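Local coordinates for Ice-binding protein (Flavobacteriaceae bacterium, PDB 5UYT) that probably binds ice through its right-handed beta-solenoid domains and so acts as an antifreeze protein, at residues A[168-182]-A[186-200]. Numbering follows the deposited sequence. Where two conformers were deposited one is given.
Sequences ANNAAIVLQSGVSLE and LSTTGAITVTGVTVR
Ile173 and Leu175 pair with Ile192 and Val194 in parallel strands, axes 4.8 Å apart and 1° from parallel. Backbone bonds alternate between the two strands, as from Leu175 N to Thr193 O (2.9 Å); a second set (Thr198 N to Val179 O, Leu181 N to Thr198 O, Arg200 N to Leu181 O) follows a one-residue shift in register at the type II turn of 176-179.

Inside, Leu175 lies alongside Val194, CD1 to CG1 3.8 Å, and its CB meets Val197 CG1; Leu181 runs beside Val199, CD2 to CG1 4.0 Å.

At the opposite end, around 168-171 and 187-189, hydroxyls join the turns. With chi1 58°, Thr188 OG1 sits between its backbone N and carbonyl carbon, reaching Asn169 and Asn170. It donates to Asn169 OD1 at 2.7 Å, tilted from the carbonyl plane, and accepts from Asn170 N at 2.9 Å. Buried Ser187 OG donates to Ala171 O at 2.9 Å.

On the outer face a water joins Thr193 OG1 to Ile173 O, and another links Thr198 OG1 with Val179 O. Strands 154-156 and 21-24 flank 173-175 and 192-195 respectively. Such stacking of successive coils, aliphatic side chains turned inward, characterises the right-handed beta-helix of this ice-binding family.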
# COMPACT_ATOMS: atom_id res chain seq x y z
N ALA A 168 -14.33 14.74 -14.10
CA ALA A 168 -14.25 15.70 -15.20
C ALA A 168 -15.06 15.14 -16.35
O ALA A 168 -14.79 14.04 -16.82
CB ALA A 168 -12.80 15.92 -15.62
N ASN A 169 -16.08 15.89 -16.79
CA ASN A 169 -16.92 15.46 -17.88
C ASN A 169 -16.40 16.00 -19.20
O ASN A 169 -16.39 17.23 -19.41
CB ASN A 169 -18.36 15.96 -17.68
CG ASN A 169 -19.34 15.30 -18.62
OD1 ASN A 169 -19.23 14.10 -18.89
ND2 ASN A 169 -20.32 16.07 -19.12
N ASN A 170 -16.02 15.09 -20.09
CA ASN A 170 -15.50 15.44 -21.41
C ASN A 170 -14.39 16.48 -21.31
O ASN A 170 -14.36 17.45 -22.06
CB ASN A 170 -16.62 15.91 -22.35
CG ASN A 170 -17.67 14.84 -22.55
OD1 ASN A 170 -18.85 15.12 -22.46
ND2 ASN A 170 -17.23 13.61 -22.78
N ALA A 171 -13.48 16.24 -20.36
CA ALA A 171 -12.30 17.09 -20.17
C ALA A 171 -11.14 16.31 -19.56
O ALA A 171 -11.33 15.23 -19.00
CB ALA A 171 -12.63 18.28 -19.28
N ALA A 172 -9.94 16.88 -19.67
CA ALA A 172 -8.73 16.27 -19.10
C ALA A 172 -8.56 16.64 -17.62
O ALA A 172 -9.24 17.55 -17.10
CB ALA A 172 -7.49 16.69 -19.90
N ILE A 173 -7.69 15.90 -16.94
CA ILE A 173 -7.30 16.19 -15.58
C ILE A 173 -5.78 16.27 -15.53
O ILE A 173 -5.09 15.38 -16.03
CB ILE A 173 -7.79 15.11 -14.58
CG1 ILE A 173 -9.32 14.95 -14.70
CG2 ILE A 173 -7.37 15.48 -13.14
CD1 ILE A 173 -9.89 13.83 -13.84
N VAL A 174 -5.26 17.33 -14.91
CA VAL A 174 -3.82 17.53 -14.82
C VAL A 174 -3.52 17.80 -13.34
O VAL A 174 -4.03 18.77 -12.76
CB VAL A 174 -3.34 18.72 -15.69
CG1 VAL A 174 -1.83 18.90 -15.54
CG2 VAL A 174 -3.72 18.55 -17.17
N LEU A 175 -2.67 16.95 -12.75
CA LEU A 175 -2.29 17.06 -11.36
C LEU A 175 -0.81 17.35 -11.31
O LEU A 175 0.01 16.51 -11.66
CB LEU A 175 -2.62 15.76 -10.59
CG LEU A 175 -4.08 15.28 -10.64
CD1 LEU A 175 -4.22 14.08 -9.71
CD2 LEU A 175 -5.08 16.38 -10.28
N GLN A 176 -0.47 18.56 -10.89
CA GLN A 176 0.90 19.03 -10.96
C GLN A 176 1.73 18.53 -9.76
O GLN A 176 1.20 17.88 -8.87
CB GLN A 176 0.90 20.56 -11.03
CG GLN A 176 0.36 21.14 -12.34
CD GLN A 176 0.50 22.65 -12.41
OE1 GLN A 176 1.58 23.19 -12.15
NE2 GLN A 176 -0.60 23.35 -12.74
N SER A 177 3.04 18.83 -9.78
CA SER A 177 4.00 18.35 -8.80
C SER A 177 3.48 18.48 -7.36
O SER A 177 3.09 19.57 -6.93
CB SER A 177 5.30 19.15 -8.96
OG SER A 177 6.22 18.78 -7.93
N GLY A 178 3.44 17.36 -6.64
CA GLY A 178 3.18 17.37 -5.20
C GLY A 178 1.71 17.42 -4.80
O GLY A 178 1.40 17.52 -3.60
N VAL A 179 0.81 17.38 -5.78
CA VAL A 179 -0.62 17.27 -5.48
C VAL A 179 -0.86 16.04 -4.60
O VAL A 179 -0.26 14.97 -4.83
CB VAL A 179 -1.48 17.20 -6.75
CG1 VAL A 179 -2.89 16.66 -6.45
CG2 VAL A 179 -1.59 18.58 -7.39
N SER A 180 -1.71 16.21 -3.60
CA SER A 180 -2.03 15.14 -2.68
C SER A 180 -3.55 15.02 -2.65
O SER A 180 -4.23 15.90 -2.12
CB SER A 180 -1.50 15.46 -1.29
OG SER A 180 -1.69 14.33 -0.48
N LEU A 181 -4.07 13.92 -3.21
CA LEU A 181 -5.50 13.72 -3.35
C LEU A 181 -5.97 12.50 -2.56
O LEU A 181 -5.56 11.37 -2.84
CB LEU A 181 -5.85 13.55 -4.84
CG LEU A 181 -7.29 13.16 -5.24
CD1 LEU A 181 -8.31 14.11 -4.62
CD2 LEU A 181 -7.47 13.09 -6.77
N GLU A 182 -6.80 12.74 -1.55
CA GLU A 182 -7.53 11.64 -0.88
C GLU A 182 -8.86 11.67 -1.63
O GLU A 182 -9.70 12.52 -1.38
CB GLU A 182 -7.73 11.95 0.61
CG GLU A 182 -8.47 10.85 1.36
CD GLU A 182 -8.94 11.25 2.77
OE1 GLU A 182 -8.67 12.39 3.25
OE2 GLU A 182 -9.58 10.42 3.43
N LEU A 186 -11.28 11.01 -12.04
CA LEU A 186 -12.09 10.23 -12.96
C LEU A 186 -12.55 11.14 -14.10
O LEU A 186 -13.15 12.19 -13.84
CB LEU A 186 -13.34 9.70 -12.24
CG LEU A 186 -13.13 8.93 -10.92
CD1 LEU A 186 -14.48 8.71 -10.25
CD2 LEU A 186 -12.42 7.61 -11.16
N SER A 187 -12.30 10.72 -15.34
CA SER A 187 -12.81 11.44 -16.54
C SER A 187 -13.74 10.57 -17.38
O SER A 187 -13.44 9.41 -17.66
CB SER A 187 -11.66 11.94 -17.41
OG SER A 187 -12.16 12.51 -18.65
N THR A 188 -14.85 11.17 -17.84
CA THR A 188 -15.80 10.48 -18.74
C THR A 188 -15.31 10.41 -20.18
O THR A 188 -15.90 9.71 -20.99
CB THR A 188 -17.18 11.17 -18.75
OG1 THR A 188 -17.02 12.53 -19.14
CG2 THR A 188 -17.82 11.12 -17.36
N THR A 189 -14.29 11.21 -20.50
CA THR A 189 -13.33 11.02 -21.62
C THR A 189 -12.42 12.25 -21.58
O THR A 189 -12.91 13.39 -21.39
CB THR A 189 -13.88 10.72 -23.09
OG1 THR A 189 -13.57 11.78 -24.00
CG2 THR A 189 -15.33 10.33 -23.19
N GLY A 190 -11.12 12.01 -21.73
CA GLY A 190 -10.08 13.02 -21.61
C GLY A 190 -8.83 12.41 -20.97
O GLY A 190 -8.93 11.46 -20.18
N ALA A 191 -7.66 12.97 -21.28
CA ALA A 191 -6.39 12.45 -20.73
C ALA A 191 -6.24 12.72 -19.22
O ALA A 191 -6.87 13.64 -18.68
CB ALA A 191 -5.21 13.04 -21.49
N ILE A 192 -5.43 11.90 -18.54
CA ILE A 192 -5.06 12.19 -17.16
C ILE A 192 -3.54 12.29 -17.11
O ILE A 192 -2.84 11.36 -17.52
CB ILE A 192 -5.57 11.10 -16.18
CG1 ILE A 192 -7.11 11.07 -16.20
CG2 ILE A 192 -5.02 11.34 -14.76
CD1 ILE A 192 -7.75 9.89 -15.48
N THR A 193 -3.02 13.40 -16.60
CA THR A 193 -1.58 13.62 -16.54
C THR A 193 -1.22 13.93 -15.10
O THR A 193 -1.75 14.90 -14.52
CB THR A 193 -1.20 14.83 -17.43
OG1 THR A 193 -1.65 14.60 -18.76
CG2 THR A 193 0.33 15.05 -17.45
N VAL A 194 -0.36 13.11 -14.49
CA VAL A 194 0.05 13.36 -13.12
C VAL A 194 1.58 13.44 -13.03
O VAL A 194 2.28 12.77 -13.76
CB VAL A 194 -0.52 12.30 -12.13
CG1 VAL A 194 -2.04 12.26 -12.23
CG2 VAL A 194 0.10 10.91 -12.36
N THR A 195 2.10 14.27 -12.14
CA THR A 195 3.55 14.40 -12.01
C THR A 195 3.89 14.48 -10.52
O THR A 195 3.54 15.45 -9.85
CB THR A 195 4.10 15.62 -12.83
OG1 THR A 195 3.49 16.82 -12.34
CG2 THR A 195 3.72 15.53 -14.29
N GLY A 196 4.54 13.44 -10.00
CA GLY A 196 5.00 13.44 -8.62
C GLY A 196 3.85 13.62 -7.63
O GLY A 196 3.94 14.43 -6.71
N VAL A 197 2.78 12.84 -7.80
CA VAL A 197 1.60 13.03 -6.97
C VAL A 197 1.42 11.93 -5.92
O VAL A 197 2.06 10.88 -5.98
CB VAL A 197 0.31 13.12 -7.81
CG1 VAL A 197 0.46 14.23 -8.85
CG2 VAL A 197 -0.01 11.78 -8.48
N THR A 198 0.51 12.18 -4.98
CA THR A 198 0.00 11.11 -4.11
C THR A 198 -1.49 11.10 -4.28
O THR A 198 -2.15 12.15 -4.12
CB THR A 198 0.33 11.40 -2.64
OG1 THR A 198 1.75 11.42 -2.48
CG2 THR A 198 -0.30 10.31 -1.71
N VAL A 199 -2.05 9.94 -4.63
CA VAL A 199 -3.51 9.82 -4.81
C VAL A 199 -3.90 8.49 -4.16
O VAL A 199 -3.40 7.44 -4.57
CB VAL A 199 -3.96 9.78 -6.31
CG1 VAL A 199 -5.48 9.68 -6.41
CG2 VAL A 199 -3.48 10.99 -7.08
N ARG A 200 -4.77 8.54 -3.16
CA ARG A 200 -5.22 7.34 -2.47
C ARG A 200 -6.74 7.36 -2.45
O ARG A 200 -7.35 8.34 -1.98
CB ARG A 200 -4.67 7.29 -1.05
CG ARG A 200 -3.17 7.60 -0.99
CD ARG A 200 -2.46 6.70 -0.03
NE ARG A 200 -1.09 7.13 0.23
CZ ARG A 200 -0.02 6.60 -0.34
NH1 ARG A 200 -0.14 5.63 -1.27
NH2 ARG A 200 1.16 7.06 -0.02
O HOH W 1 -4.31 15.41 -18.88
O HOH W 2 2.44 14.23 -3.19